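Local structure of dihydroorotase (Saccharomyces cerevisiae S288C, 6L0A) at residues T69-F74 with S310-K315; D83-A88 with E130-N135. The protein catalyses the zinc-dependent interconversion of N-carbamoyl-L-aspartate and dihydroorotate, the third step of de novo pyrimidine biosynthesis. One frame throughout, in Å; residues are numbered along the deposited sequence.

Overall arrangement
Both contacts lie on the same side of the centre of a TIM-barrel subunit, their own centres about 13 Å apart. Strand 69-71, used by interaction 1, is followed by helix 82-90, used by interaction 2; helix 121-130 and then strand 133-136 follow, and the C-terminal end of helix 300-312 returns much later to strand 69-71. The two meet directly: Tyr312 OH lies 2.9 Å from Asn135 ND2, a probable hydrogen bond, and the Phe74 ring packs on Leu84 and Ala88. Interaction 1 is closer to the zinc site; interaction 2 lies farther out, where helix 82-90 meets the turn into strand 133-136. The Tyr312-Asn135 pair thus probably ties the late helix 300-312 to that barrel strand.

Interaction 1 of 2, residues T69-F74 with S310-K315; sequences TFLMSF and SFYEVK
Leu71 and Tyr312 mark the nearest approach of the two backbones, CA to CA 9.3 Å, so strand 69-71 and the end of helix 300-312 are bridged by side chains alone. The strand belongs to the parallel barrel of the TIM-barrel fold, where its backbone bonds to Ala38 and Ile40 of strand 37-40. The helix ends in a Schellman motif: Glu313, with positive phi, is the C-prime residue, its N making a weak bond of 3.2 Å to Ser310 O, and the turn redirects the chain so that Val314 also faces the strand. Tyr312 and Val314 both direct their CB toward Leu71, which answers them with a single methyl. With CG set beside its backbone N and CD1 anti to CA (chi2 176°), the leucine chain is extended and carries CD1 forward between the two partners. There CD1 lies 4.3 Å from Tyr312 CD2, meeting the ring obliquely, on the part nearer CB than the hydroxyl. The Leu71 and Val314 side chains run past each other at a slant, the same CD1 making the touch. The contact is apolar and modest in area, yet it lies in a buried part of the fold. Tyr312 reaches past it to hydrogen-bond Asn135 through OH, while its ring meets that of Tyr39 and its carbonyl O accepts from Arg95 NH1. The tyrosine side chain comes within about 7 Å of that of His14, a zinc ligand, and is about 11 Å from a bound zinc ion, so the contact is near the metal site but not part of it. The shortest approach of all joins two methyls, Leu71 CD1 and Val314 CG2, at 4.1 Å.

Interaction 2 of 2, residues D83-A88 with E130-N135; sequences DLIHEA and ENLVLN
His86 and Glu130 both turn CG anti to their carbonyl carbons, and the Glu130 chain then bends at chi2 (-74°), which brings its carboxylate up to the edge of the imidazole. His86 ND1 donates to Glu130 OE2 over a short 2.5 Å, nearly straight at 164°, with the oxygen close to the ring plane and offering its anti lone pair. Ring and carboxylate planes stand 67° apart, so the acid meets the ring without stacking on it. OE2 also accepts from Gln90 NE2, farther along the same helix, so one oxygen serves two donors. With the acid cut back to an alanine here, His86 ND1 and Gln90 NE2 would probably lose their shared acceptor and the imidazole be freer to turn. Nearer the interior, Ile85 points CG2, anti to its backbone N, at Leu132 CD1, 3.7 Å away. Ile85 and His86 also rest on Ala126 of helix 121-130, the helix that closes in a Schellman turn at Asn131, whose phi is positive. Strand 133-136 follows soon after: helix 82-90 thus packs against helix 121-130 and the turn that leads from it into the strand, as neighbouring helices do in the outer layer of a TIM barrel.

Interaction 1 of 2, residues T69-F74 with S310-K315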
loop_
_atom_site.group_PDB
_atom_site.type_symbol
_atom_site.label_atom_id
_atom_site.label_comp_id
_atom_site.label_asym_id
_atom_site.label_seq_id
_atom_site.Cartn_x
_atom_site.Cartn_y
_atom_site.Cartn_z
ATOM N N THR C 69 -19.306 -29.473 0.282
ATOM C CA THR C 69 -20.209 -29.247 -0.841
ATOM C C THR C 69 -19.604 -28.186 -1.748
ATOM O O THR C 69 -19.368 -27.061 -1.304
ATOM C CB THR C 69 -21.576 -28.808 -0.332
ATOM O OG1 THR C 69 -22.147 -29.887 0.431
ATOM C CG2 THR C 69 -22.494 -28.420 -1.492
ATOM N N PHE C 70 -19.358 -28.540 -3.008
ATOM C CA PHE C 70 -18.623 -27.690 -3.942
ATOM C C PHE C 70 -19.579 -27.132 -4.987
ATOM O O PHE C 70 -20.219 -27.897 -5.711
ATOM C CB PHE C 70 -17.509 -28.477 -4.626
ATOM C CG PHE C 70 -16.370 -28.809 -3.723
ATOM C CD1 PHE C 70 -15.527 -27.809 -3.266
ATOM C CD2 PHE C 70 -16.150 -30.114 -3.304
ATOM C CE1 PHE C 70 -14.475 -28.095 -2.418
ATOM C CE2 PHE C 70 -15.097 -30.416 -2.441
ATOM C CZ PHE C 70 -14.255 -29.407 -1.999
ATOM N N LEU C 71 -19.670 -25.806 -5.060
ATOM C CA LEU C 71 -20.388 -25.108 -6.120
ATOM C C LEU C 71 -19.351 -24.482 -7.045
ATOM O O LEU C 71 -18.425 -23.825 -6.569
ATOM C CB LEU C 71 -21.306 -24.037 -5.547
ATOM C CG LEU C 71 -22.271 -24.465 -4.437
ATOM C CD1 LEU C 71 -23.035 -23.249 -3.901
ATOM C CD2 LEU C 71 -23.224 -25.563 -4.931
ATOM N N MET C 72 -19.503 -24.689 -8.347
ATOM C CA MET C 72 -18.436 -24.432 -9.305
ATOM C C MET C 72 -18.782 -23.246 -10.198
ATOM O O MET C 72 -19.946 -22.852 -10.311
ATOM C CB MET C 72 -18.175 -25.669 -10.163
ATOM C CG MET C 72 -17.944 -26.956 -9.355
ATOM S SD MET C 72 -16.509 -26.894 -8.244
ATOM C CE MET C 72 -15.152 -26.747 -9.409
ATOM N N SER C 73 -17.759 -22.690 -10.851
ATOM C CA SER C 73 -17.963 -21.539 -11.719
ATOM C C SER C 73 -17.107 -21.640 -12.977
ATOM O O SER C 73 -16.091 -22.340 -13.031
ATOM C CB SER C 73 -17.619 -20.217 -11.009
ATOM O OG SER C 73 -16.255 -20.234 -10.600
ATOM N N PHE C 74 -17.552 -20.913 -13.998
ATOM C CA PHE C 74 -16.746 -20.585 -15.161
ATOM C C PHE C 74 -16.101 -19.210 -14.985
ATOM O O PHE C 74 -16.616 -18.335 -14.286
ATOM C CB PHE C 74 -17.600 -20.555 -16.439
ATOM C CG PHE C 74 -17.855 -21.911 -17.060
ATOM C CD1 PHE C 74 -16.978 -22.972 -16.865
ATOM C CD2 PHE C 74 -18.958 -22.097 -17.877
ATOM C CE1 PHE C 74 -17.214 -24.212 -17.468
ATOM C CE2 PHE C 74 -19.213 -23.323 -18.473
ATOM C CZ PHE C 74 -18.341 -24.383 -18.274
ATOM N N SER C 310 -29.602 -19.100 0.836
ATOM C CA SER C 310 -30.817 -18.591 0.204
ATOM C C SER C 310 -30.533 -17.999 -1.179
ATOM O O SER C 310 -31.271 -18.259 -2.138
ATOM C CB SER C 310 -31.481 -17.554 1.118
ATOM O OG SER C 310 -32.524 -16.858 0.451
ATOM N N PHE C 311 -29.471 -17.194 -1.300
ATOM C CA PHE C 311 -29.176 -16.526 -2.568
ATOM C C PHE C 311 -28.778 -17.524 -3.647
ATOM O O PHE C 311 -29.190 -17.393 -4.806
ATOM C CB PHE C 311 -28.061 -15.488 -2.363
ATOM C CG PHE C 311 -27.839 -14.584 -3.543
ATOM C CD1 PHE C 311 -28.590 -13.438 -3.701
ATOM C CD2 PHE C 311 -26.881 -14.883 -4.495
ATOM C CE1 PHE C 311 -28.397 -12.596 -4.796
ATOM C CE2 PHE C 311 -26.685 -14.054 -5.580
ATOM C CZ PHE C 311 -27.443 -12.898 -5.724
ATOM N N TYR C 312 -27.954 -18.508 -3.299
ATOM C CA TYR C 312 -27.540 -19.509 -4.267
ATOM C C TYR C 312 -28.561 -20.633 -4.382
ATOM O O TYR C 312 -28.366 -21.548 -5.191
ATOM C CB TYR C 312 -26.172 -20.083 -3.892
ATOM C CG TYR C 312 -25.001 -19.241 -4.373
ATOM C CD1 TYR C 312 -24.505 -18.188 -3.607
ATOM C CD2 TYR C 312 -24.401 -19.498 -5.602
ATOM C CE1 TYR C 312 -23.428 -17.413 -4.065
ATOM C CE2 TYR C 312 -23.333 -18.746 -6.058
ATOM C CZ TYR C 312 -22.854 -17.704 -5.290
ATOM O OH TYR C 312 -21.795 -16.959 -5.767
ATOM N N GLU C 313 -29.622 -20.569 -3.579
ATOM C CA GLU C 313 -30.707 -21.554 -3.569
ATOM C C GLU C 313 -30.157 -22.972 -3.450
ATOM O O GLU C 313 -30.444 -23.856 -4.260
ATOM C CB GLU C 313 -31.606 -21.388 -4.798
ATOM C CG GLU C 313 -32.204 -19.983 -4.850
ATOM C CD GLU C 313 -33.028 -19.703 -6.111
ATOM O OE1 GLU C 313 -34.049 -20.388 -6.312
ATOM O OE2 GLU C 313 -32.634 -18.812 -6.881
ATOM N N VAL C 314 -29.340 -23.173 -2.416
ATOM C CA VAL C 314 -28.737 -24.466 -2.122
ATOM C C VAL C 314 -29.800 -25.358 -1.497
ATOM O O VAL C 314 -30.475 -24.957 -0.544
ATOM C CB VAL C 314 -27.537 -24.302 -1.177
ATOM C CG1 VAL C 314 -26.834 -25.638 -0.955
ATOM C CG2 VAL C 314 -26.554 -23.265 -1.732
ATOM N N LYS C 315 -29.948 -26.562 -2.029
ATOM C CA LYS C 315 -30.947 -27.512 -1.560
ATOM C C LYS C 315 -30.279 -28.622 -0.762
ATOM O O LYS C 315 -29.117 -28.968 -0.992
ATOM C CB LYS C 315 -31.721 -28.117 -2.738
ATOM C CG LYS C 315 -32.287 -27.101 -3.713
ATOM C CD LYS C 315 -33.251 -26.138 -3.028
ATOM C CE LYS C 315 -33.912 -25.198 -4.036
ATOM N NZ LYS C 315 -34.797 -24.184 -3.386
#

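Interaction 2 of 2, residues D83-A88 with E130-N135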
loop_
_atom_site.group_PDB
_atom_site.type_symbol
_atom_site.label_atom_id
_atom_site.label_comp_id
_atom_site.label_asym_id
_atom_site.label_seq_id
_atom_site.Cartn_x
_atom_site.Cartn_y
_atom_site.Cartn_z
ATOM N N ASP C 83 -24.098 -21.151 -25.892
ATOM C CA ASP C 83 -24.451 -22.567 -25.918
ATOM C C ASP C 83 -23.747 -23.317 -24.793
ATOM O O ASP C 83 -24.346 -24.184 -24.145
ATOM C CB ASP C 83 -24.116 -23.163 -27.285
ATOM C CG ASP C 83 -24.988 -22.586 -28.397
ATOM O OD1 ASP C 83 -25.940 -23.278 -28.823
ATOM O OD2 ASP C 83 -24.734 -21.437 -28.837
ATOM N N LEU C 84 -22.486 -22.961 -24.512
ATOM C CA LEU C 84 -21.755 -23.609 -23.426
ATOM C C LEU C 84 -22.359 -23.265 -22.070
ATOM O O LEU C 84 -22.374 -24.104 -21.163
ATOM C CB LEU C 84 -20.284 -23.209 -23.478
ATOM C CG LEU C 84 -19.444 -23.657 -22.281
ATOM C CD1 LEU C 84 -19.555 -25.172 -22.075
ATOM C CD2 LEU C 84 -17.994 -23.236 -22.444
ATOM N N ILE C 85 -22.854 -22.036 -21.911
ATOM C CA ILE C 85 -23.559 -21.667 -20.685
ATOM C C ILE C 85 -24.790 -22.550 -20.491
ATOM O O ILE C 85 -25.018 -23.108 -19.410
ATOM C CB ILE C 85 -23.941 -20.175 -20.723
ATOM C CG1 ILE C 85 -22.688 -19.296 -20.786
ATOM C CG2 ILE C 85 -24.845 -19.818 -19.540
ATOM C CD1 ILE C 85 -21.832 -19.330 -19.511
ATOM N N HIS C 86 -25.611 -22.677 -21.538
ATOM C CA HIS C 86 -26.791 -23.535 -21.462
ATOM C C HIS C 86 -26.401 -24.983 -21.175
ATOM O O HIS C 86 -27.013 -25.647 -20.332
ATOM C CB HIS C 86 -27.587 -23.441 -22.770
ATOM C CG HIS C 86 -28.307 -22.138 -22.950
ATOM N ND1 HIS C 86 -29.373 -21.761 -22.165
ATOM C CD2 HIS C 86 -28.112 -21.127 -23.831
ATOM C CE1 HIS C 86 -29.804 -20.573 -22.551
ATOM N NE2 HIS C 86 -29.051 -20.164 -23.557
ATOM N N GLU C 87 -25.379 -25.483 -21.871
ATOM C CA GLU C 87 -24.938 -26.863 -21.690
ATOM C C GLU C 87 -24.468 -27.114 -20.259
ATOM O O GLU C 87 -24.896 -28.079 -19.611
ATOM C CB GLU C 87 -23.828 -27.173 -22.689
ATOM C CG GLU C 87 -23.275 -28.577 -22.605
ATOM C CD GLU C 87 -22.191 -28.839 -23.641
ATOM O OE1 GLU C 87 -21.180 -28.102 -23.647
ATOM O OE2 GLU C 87 -22.346 -29.783 -24.448
ATOM N N ALA C 88 -23.577 -26.255 -19.749
ATOM C CA ALA C 88 -23.056 -26.435 -18.395
ATOM C C ALA C 88 -24.157 -26.305 -17.356
ATOM O O ALA C 88 -24.172 -27.038 -16.362
ATOM C CB ALA C 88 -21.948 -25.418 -18.116
ATOM N N GLU C 130 -30.813 -19.219 -17.391
ATOM C CA GLU C 130 -30.489 -20.439 -16.663
ATOM C C GLU C 130 -30.426 -20.228 -15.157
ATOM O O GLU C 130 -30.107 -21.174 -14.427
ATOM C CB GLU C 130 -29.162 -21.024 -17.165
ATOM C CG GLU C 130 -29.146 -21.436 -18.638
ATOM C CD GLU C 130 -29.916 -22.727 -18.918
ATOM O OE1 GLU C 130 -30.463 -23.337 -17.968
ATOM O OE2 GLU C 130 -29.973 -23.128 -20.101
ATOM N N ASN C 131 -30.728 -19.016 -14.678
ATOM C CA ASN C 131 -30.709 -18.689 -13.252
ATOM C C ASN C 131 -29.325 -18.920 -12.644
ATOM O O ASN C 131 -29.195 -19.405 -11.518
ATOM C CB ASN C 131 -31.780 -19.465 -12.479
ATOM C CG ASN C 131 -32.126 -18.806 -11.143
ATOM O OD1 ASN C 131 -31.848 -17.620 -10.930
ATOM N ND2 ASN C 131 -32.728 -19.576 -10.235
ATOM N N LEU C 132 -28.285 -18.571 -13.396
ATOM C CA LEU C 132 -26.912 -18.627 -12.918
ATOM C C LEU C 132 -26.521 -17.278 -12.322
ATOM O O LEU C 132 -27.078 -16.237 -12.676
ATOM C CB LEU C 132 -25.954 -18.990 -14.054
ATOM C CG LEU C 132 -26.055 -20.369 -14.726
ATOM C CD1 LEU C 132 -25.147 -20.442 -15.938
ATOM C CD2 LEU C 132 -25.695 -21.489 -13.733
ATOM N N VAL C 133 -25.539 -17.304 -11.410
ATOM C CA VAL C 133 -25.110 -16.100 -10.699
ATOM C C VAL C 133 -23.958 -15.470 -11.464
ATOM O O VAL C 133 -23.054 -16.172 -11.912
ATOM C CB VAL C 133 -24.696 -16.439 -9.254
ATOM C CG1 VAL C 133 -24.077 -15.216 -8.573
ATOM C CG2 VAL C 133 -25.888 -16.982 -8.463
ATOM N N LEU C 134 -23.985 -14.150 -11.635
ATOM C CA LEU C 134 -22.859 -13.441 -12.236
ATOM C C LEU C 134 -22.060 -12.816 -11.097
ATOM O O LEU C 134 -22.560 -11.927 -10.407
ATOM C CB LEU C 134 -23.334 -12.379 -13.228
ATOM C CG LEU C 134 -22.241 -11.447 -13.755
ATOM C CD1 LEU C 134 -21.197 -12.231 -14.555
ATOM C CD2 LEU C 134 -22.848 -10.314 -14.593
ATOM N N ASN C 135 -20.830 -13.299 -10.892
ATOM C CA ASN C 135 -19.943 -12.807 -9.842
ATOM C C ASN C 135 -19.005 -11.770 -10.435
ATOM O O ASN C 135 -18.305 -12.053 -11.402
ATOM C CB ASN C 135 -19.120 -13.946 -9.249
ATOM C CG ASN C 135 -19.961 -15.154 -8.902
ATOM O OD1 ASN C 135 -20.073 -16.092 -9.689
ATOM N ND2 ASN C 135 -20.519 -15.152 -7.706
#